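Local coordinates for protein RmpD (Hexulose-6-phosphate synthase) (Streptococcus mutans, PDB 3EXT) that is a TIM-barrel protein of the orotidine 5'-phosphate decarboxylase / HUMPS family and binds a magnesium ion near the C-terminal ends of its barrel strands, at residues A[61-66]-A[81-86]; A[7-12]-A[33-38]. All blocks are in the same frame, centred on the assembly; numbering follows the deposited sequence.

Contact 1: residues A[61-66]-A[81-86]. With MG (magnesium ion), chain B.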
loop_
_atom_site.group_PDB
_atom_site.type_symbol
_atom_site.label_atom_id
_atom_site.label_comp_id
_atom_site.label_asym_id
_atom_site.label_seq_id
_atom_site.Cartn_x
_atom_site.Cartn_y
_atom_site.Cartn_z
ATOM N N ILE A 61 -15.884 3.192 -9.941
ATOM C CA ILE A 61 -14.880 2.132 -9.709
ATOM C C ILE A 61 -13.734 2.646 -8.889
ATOM O O ILE A 61 -13.212 3.723 -9.179
ATOM C CB ILE A 61 -14.409 1.473 -11.054
ATOM C CG1 ILE A 61 -15.635 0.766 -11.642
ATOM C CG2 ILE A 61 -13.210 0.460 -10.841
ATOM C CD1 ILE A 61 -15.393 0.177 -12.849
ATOM N N VAL A 62 -13.420 1.896 -7.821
ATOM C CA VAL A 62 -12.376 2.253 -6.887
ATOM C C VAL A 62 -11.196 1.300 -7.074
ATOM O O VAL A 62 -11.392 0.077 -7.074
ATOM C CB VAL A 62 -12.880 2.219 -5.403
ATOM C CG1 VAL A 62 -11.753 2.565 -4.420
ATOM C CG2 VAL A 62 -14.042 3.205 -5.247
ATOM N N ALA A 63 -10.004 1.881 -7.267
ATOM C CA ALA A 63 -8.747 1.135 -7.130
ATOM C C ALA A 63 -8.147 1.468 -5.761
ATOM O O ALA A 63 -7.569 2.560 -5.521
ATOM C CB ALA A 63 -7.746 1.467 -8.278
ATOM N N ASP A 64 -8.316 0.522 -4.844
ATOM C CA ASP A 64 -7.819 0.722 -3.483
ATOM C C ASP A 64 -6.344 0.326 -3.394
ATOM O O ASP A 64 -6.001 -0.757 -2.894
ATOM C CB ASP A 64 -8.701 -0.111 -2.517
ATOM C CG ASP A 64 -8.348 0.075 -1.073
ATOM O OD1 ASP A 64 -7.566 0.978 -0.704
ATOM O OD2 ASP A 64 -8.825 -0.762 -0.261
ATOM N N THR A 65 -5.449 1.208 -3.841
ATOM C CA THR A 65 -4.003 0.884 -3.889
ATOM C C THR A 65 -3.287 1.285 -2.599
ATOM O O THR A 65 -2.131 0.851 -2.356
ATOM C CB THR A 65 -3.312 1.683 -5.031
ATOM O OG1 THR A 65 -3.584 3.075 -4.837
ATOM C CG2 THR A 65 -3.843 1.217 -6.442
ATOM N N LYS A 66 -3.949 2.101 -1.767
ATOM C CA LYS A 66 -3.321 2.693 -0.559
ATOM C C LYS A 66 -1.942 3.238 -0.918
ATOM O O LYS A 66 -0.968 2.956 -0.242
ATOM C CB LYS A 66 -3.196 1.673 0.571
ATOM C CG LYS A 66 -4.557 1.429 1.266
ATOM C CD LYS A 66 -4.531 0.223 2.176
ATOM C CE LYS A 66 -5.914 -0.013 2.861
ATOM N NZ LYS A 66 -6.959 -0.512 1.897
ATOM N N ARG A 81 -6.641 2.259 -16.617
ATOM C CA ARG A 81 -7.480 1.061 -16.580
ATOM C C ARG A 81 -8.966 1.404 -16.390
ATOM O O ARG A 81 -9.824 0.550 -16.534
ATOM C CB ARG A 81 -7.061 0.139 -15.428
ATOM C CG ARG A 81 -5.667 -0.375 -15.510
ATOM C CD ARG A 81 -5.573 -1.406 -16.652
ATOM N NE ARG A 81 -4.444 -2.279 -16.521
ATOM C CZ ARG A 81 -4.188 -3.272 -17.342
ATOM N NH1 ARG A 81 -4.969 -3.474 -18.410
ATOM N NH2 ARG A 81 -3.135 -4.030 -17.114
ATOM N N GLY A 82 -9.289 2.634 -16.018
ATOM C CA GLY A 82 -10.695 2.998 -15.863
ATOM C C GLY A 82 -11.151 3.385 -14.469
ATOM O O GLY A 82 -12.334 3.620 -14.292
ATOM N N ALA A 83 -10.257 3.450 -13.475
ATOM C CA ALA A 83 -10.678 3.824 -12.089
ATOM C C ALA A 83 -11.203 5.260 -12.054
ATOM O O ALA A 83 -10.694 6.133 -12.777
ATOM C CB ALA A 83 -9.525 3.695 -11.081
ATOM N N ASP A 84 -12.227 5.479 -11.221
ATOM C CA ASP A 84 -12.661 6.823 -10.834
ATOM C C ASP A 84 -11.977 7.279 -9.567
ATOM O O ASP A 84 -11.506 8.396 -9.550
ATOM C CB ASP A 84 -14.203 6.895 -10.652
ATOM C CG ASP A 84 -14.935 6.481 -11.910
ATOM O OD1 ASP A 84 -14.648 7.047 -12.992
ATOM O OD2 ASP A 84 -15.755 5.559 -11.829
ATOM N N TRP A 85 -11.933 6.432 -8.516
ATOM C CA TRP A 85 -11.382 6.878 -7.241
ATOM C C TRP A 85 -10.196 6.020 -6.918
ATOM O O TRP A 85 -10.217 4.822 -7.194
ATOM C CB TRP A 85 -12.405 6.755 -6.103
ATOM C CG TRP A 85 -13.675 7.607 -6.280
ATOM C CD1 TRP A 85 -13.851 8.716 -7.077
ATOM C CD2 TRP A 85 -14.901 7.404 -5.585
ATOM N NE1 TRP A 85 -15.170 9.164 -6.979
ATOM C CE2 TRP A 85 -15.820 8.384 -6.044
ATOM C CE3 TRP A 85 -15.339 6.445 -4.651
ATOM C CZ2 TRP A 85 -17.136 8.461 -5.549
ATOM C CZ3 TRP A 85 -16.664 6.519 -4.173
ATOM C CH2 TRP A 85 -17.542 7.523 -4.639
ATOM N N MET A 86 -9.135 6.620 -6.410
ATOM C CA MET A 86 -7.977 5.822 -5.952
ATOM C C MET A 86 -7.664 6.202 -4.503
ATOM O O MET A 86 -7.724 7.388 -4.164
ATOM C CB MET A 86 -6.735 6.080 -6.795
ATOM C CG MET A 86 -5.701 4.977 -6.520
ATOM S SD MET A 86 -4.084 5.192 -7.287
ATOM C CE MET A 86 -3.399 6.617 -6.374
HETATM MG MG MG B . -10.552 -0.921 0.596
HETATM O O HOH W 1 -9.852 -0.661 2.602
HETATM O O HOH W 2 -12.705 -0.921 1.522
HETATM O O HOH W 3 -10.921 1.359 0.463
HETATM O O HOH W 4 -10.171 -2.756 0.954
#

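Contact 2: residues A[7-12]-A[33-38]. With MG (magnesium ion), chain B.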
loop_
_atom_site.group_PDB
_atom_site.type_symbol
_atom_site.label_atom_id
_atom_site.label_comp_id
_atom_site.label_asym_id
_atom_site.label_seq_id
_atom_site.Cartn_x
_atom_site.Cartn_y
_atom_site.Cartn_z
ATOM N N ASN A 7 -23.997 6.148 -0.483
ATOM C CA ASN A 7 -23.715 5.108 -1.480
ATOM C C ASN A 7 -23.535 3.776 -0.769
ATOM O O ASN A 7 -23.050 3.733 0.349
ATOM C CB ASN A 7 -22.406 5.377 -2.232
ATOM C CG ASN A 7 -22.439 6.583 -3.158
ATOM O OD1 ASN A 7 -21.463 7.371 -3.212
ATOM N ND2 ASN A 7 -23.457 6.694 -3.946
ATOM N N LEU A 8 -23.885 2.685 -1.449
ATOM C CA LEU A 8 -23.397 1.350 -1.078
ATOM C C LEU A 8 -22.180 0.961 -1.979
ATOM O O LEU A 8 -22.284 0.908 -3.194
ATOM C CB LEU A 8 -24.528 0.312 -1.140
ATOM C CG LEU A 8 -24.197 -1.159 -0.863
ATOM C CD1 LEU A 8 -23.534 -1.393 0.525
ATOM C CD2 LEU A 8 -25.360 -2.042 -1.096
ATOM N N GLN A 9 -21.056 0.668 -1.343
ATOM C CA GLN A 9 -19.802 0.267 -2.007
ATOM C C GLN A 9 -19.536 -1.188 -1.612
ATOM O O GLN A 9 -19.646 -1.532 -0.428
ATOM C CB GLN A 9 -18.668 1.153 -1.531
ATOM C CG GLN A 9 -17.282 0.757 -2.115
ATOM C CD GLN A 9 -16.260 1.823 -1.931
ATOM O OE1 GLN A 9 -16.563 3.013 -2.011
ATOM N NE2 GLN A 9 -14.995 1.408 -1.738
ATOM N N VAL A 10 -19.264 -2.053 -2.611
ATOM C CA VAL A 10 -18.773 -3.390 -2.313
ATOM C C VAL A 10 -17.244 -3.473 -2.501
ATOM O O VAL A 10 -16.732 -3.162 -3.576
ATOM C CB VAL A 10 -19.479 -4.477 -3.148
ATOM C CG1 VAL A 10 -19.316 -4.265 -4.722
ATOM C CG2 VAL A 10 -19.029 -5.895 -2.679
ATOM N N ALA A 11 -16.557 -3.892 -1.433
ATOM C CA ALA A 11 -15.121 -4.114 -1.408
ATOM C C ALA A 11 -14.851 -5.525 -1.901
ATOM O O ALA A 11 -15.382 -6.507 -1.348
ATOM C CB ALA A 11 -14.599 -3.942 0.035
ATOM N N LEU A 12 -14.030 -5.654 -2.939
ATOM C CA LEU A 12 -13.611 -6.958 -3.388
ATOM C C LEU A 12 -12.226 -7.193 -2.853
ATOM O O LEU A 12 -11.254 -6.728 -3.419
ATOM C CB LEU A 12 -13.637 -7.057 -4.940
ATOM C CG LEU A 12 -14.976 -6.601 -5.601
ATOM C CD1 LEU A 12 -14.778 -6.419 -7.127
ATOM C CD2 LEU A 12 -16.180 -7.578 -5.252
ATOM N N VAL A 33 -21.056 1.504 -5.936
ATOM C CA VAL A 33 -19.604 1.670 -6.118
ATOM C C VAL A 33 -19.058 0.298 -6.008
ATOM O O VAL A 33 -19.485 -0.473 -5.122
ATOM C CB VAL A 33 -18.934 2.533 -5.010
ATOM C CG1 VAL A 33 -17.436 2.683 -5.248
ATOM C CG2 VAL A 33 -19.591 3.930 -4.852
ATOM N N ILE A 34 -18.146 -0.030 -6.938
ATOM C CA ILE A 34 -17.478 -1.318 -6.945
ATOM C C ILE A 34 -15.984 -1.068 -6.716
ATOM O O ILE A 34 -15.357 -0.263 -7.419
ATOM C CB ILE A 34 -17.746 -2.101 -8.246
ATOM C CG1 ILE A 34 -19.283 -2.372 -8.392
ATOM C CG2 ILE A 34 -16.927 -3.406 -8.284
ATOM C CD1 ILE A 34 -19.694 -3.187 -9.615
ATOM N N GLU A 35 -15.408 -1.739 -5.719
ATOM C CA GLU A 35 -14.006 -1.448 -5.373
ATOM C C GLU A 35 -13.109 -2.649 -5.548
ATOM O O GLU A 35 -13.381 -3.692 -4.947
ATOM C CB GLU A 35 -13.955 -0.999 -3.908
ATOM C CG GLU A 35 -12.576 -1.057 -3.321
ATOM C CD GLU A 35 -12.543 -1.072 -1.799
ATOM O OE1 GLU A 35 -13.594 -0.804 -1.118
ATOM O OE2 GLU A 35 -11.445 -1.370 -1.274
ATOM N N ALA A 36 -12.015 -2.509 -6.309
ATOM C CA ALA A 36 -10.899 -3.490 -6.234
ATOM C C ALA A 36 -10.068 -3.253 -4.989
ATOM O O ALA A 36 -9.297 -2.258 -4.943
ATOM C CB ALA A 36 -9.972 -3.406 -7.452
ATOM N N GLY A 37 -10.174 -4.183 -4.020
ATOM C CA GLY A 37 -9.542 -3.966 -2.732
ATOM C C GLY A 37 -8.032 -4.241 -2.831
ATOM O O GLY A 37 -7.580 -4.899 -3.791
ATOM N N THR A 38 -7.257 -3.696 -1.892
ATOM C CA THR A 38 -5.776 -3.728 -1.986
ATOM C C THR A 38 -5.265 -5.168 -1.999
ATOM O O THR A 38 -4.270 -5.505 -2.691
ATOM C CB THR A 38 -5.120 -3.045 -0.753
ATOM O OG1 THR A 38 -5.822 -1.857 -0.425
ATOM C CG2 THR A 38 -3.573 -2.665 -0.953
HETATM MG MG MG B . -10.552 -0.921 0.596
HETATM O O HOH W 2 -12.705 -0.921 1.522
HETATM O O HOH W 1 -9.852 -0.661 2.602
HETATM O O HOH W 3 -10.921 1.359 0.463
HETATM O O HOH W 4 -10.171 -2.756 0.954
#

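Contact 1: residues A[61-66]-A[81-86]
The backbone of Ile-61 meets both the backbone and the carboxylate of Asp-84. Ile-61 N donates to Asp-84 OD2 at 3.0 Å, on the anti side of that oxygen and 23° out of the carboxylate plane. Ile-61 O accepts two bonds, from Asp-84 N and from Trp-85 N, the latter at 3.1 Å and nearly straight. Ala-63 N then donates to Trp-85 O at 2.9 Å. The bonds from Trp-85 N to Ile-61 O and from Ala-63 N to Trp-85 O pair strands 60-67 and 85-89 in parallel within the barrel. Asp-84 adds its bonds from the loop just before the second strand.

Met-86 can be followed outward from its backbone. CB lies near Ala-63 O. CG is anti to the backbone N (chi1 -165°) and comes within 3.2 Å of Ala-63 O, with Thr-65 OG1 also close. SD passes Thr-65 OG1 at 3.3 Å, the two side chains crossing at about a right angle. The chain then bends, and CE stays 3.9 Å from Thr-65 OG1. Val-74 of helix 71-79 packs on the same methionine.

Val-62 and Trp-85 point to the other face of the sheet. Val-62 CG2 touches Trp-85 CE3 at 3.5 Å, obliquely to the ring. Further along the strand, Asp-64 OD2 binds the magnesium ion at 1.9 Å. Lys-66 NZ forms a salt bridge with Asp-64 and donates to water 1 of the metal shell.

Asp-84 OD2 also pairs with Arg-53 and Lys-111. These cations probably balance its negative charge in this buried place.

Contact 2: residues A[7-12]-A[33-38]
The first beta-alpha-beta unit of the barrel brings strands 7-12 and 33-36 side by side, and Gln-9 and Glu-35 join them on the inner face. Gln-9 NE2 donates to Glu-35 OE1 at 2.7 Å. The oxygen lies close to the amide plane, but the donor sits above the carboxylate plane, and the two planes are 88° apart. Glu-35 CG is anti to the backbone N (chi1 163°), and the extended chain reaches the magnesium ion, which OE2 binds at 2.1 Å. OE1 also accepts from metal-bound water 2. The amide and this water thus hold one oxygen while the metal holds the other, which fixes the turn of the carboxylate. Asp-64 supplies a further oxygen to the ion.

Val-33 packs along the glutamine, crossing it at a slant. Its CG1 is 3.4 Å from Gln-9 OE1, and CB touches Gln-9 CB and CG.

In this parallel pair of the TIM barrel, helix 17-27 forms the crossover between the strands. The backbone ladder includes Val-10 N to Val-33 O at 3.0 Å and Glu-35 N to Val-10 O at 2.9 Å. Leu-12 N bonds to Glu-35 O, and Gly-37 N, at the N-cap of the next helix, bonds to Leu-12 O.

On the outer face, the Leu-12 and Ile-34 side chains also cross at a slant, with Leu-12 CD1 3.9 Å from Ile-34 CG2. Ala-20, Ala-23 and Ala-24 of helix 17-27 pack against Leu-12.

How the contacts relate
From the N terminus, contact 2 comes first: strand 7-12 runs out, helix 17-27 returns the chain, and strand 33-36 closes the loop. After helices 38-44 and 47-55, strand 60-67 opens contact 1, which closes at 81-86 after helix 71-79. The loops follow in series and neither nest nor cross. Strands 33-36 and 60-67 are neighbours, so the contacts together join the first four barrel strands. Val-62 O probably accepts from Ala-36 N, and Val-62 CG2 packs on Val-33 CG1. The two contacts share one magnesium ion and its four waters, with an acidic ligand from each.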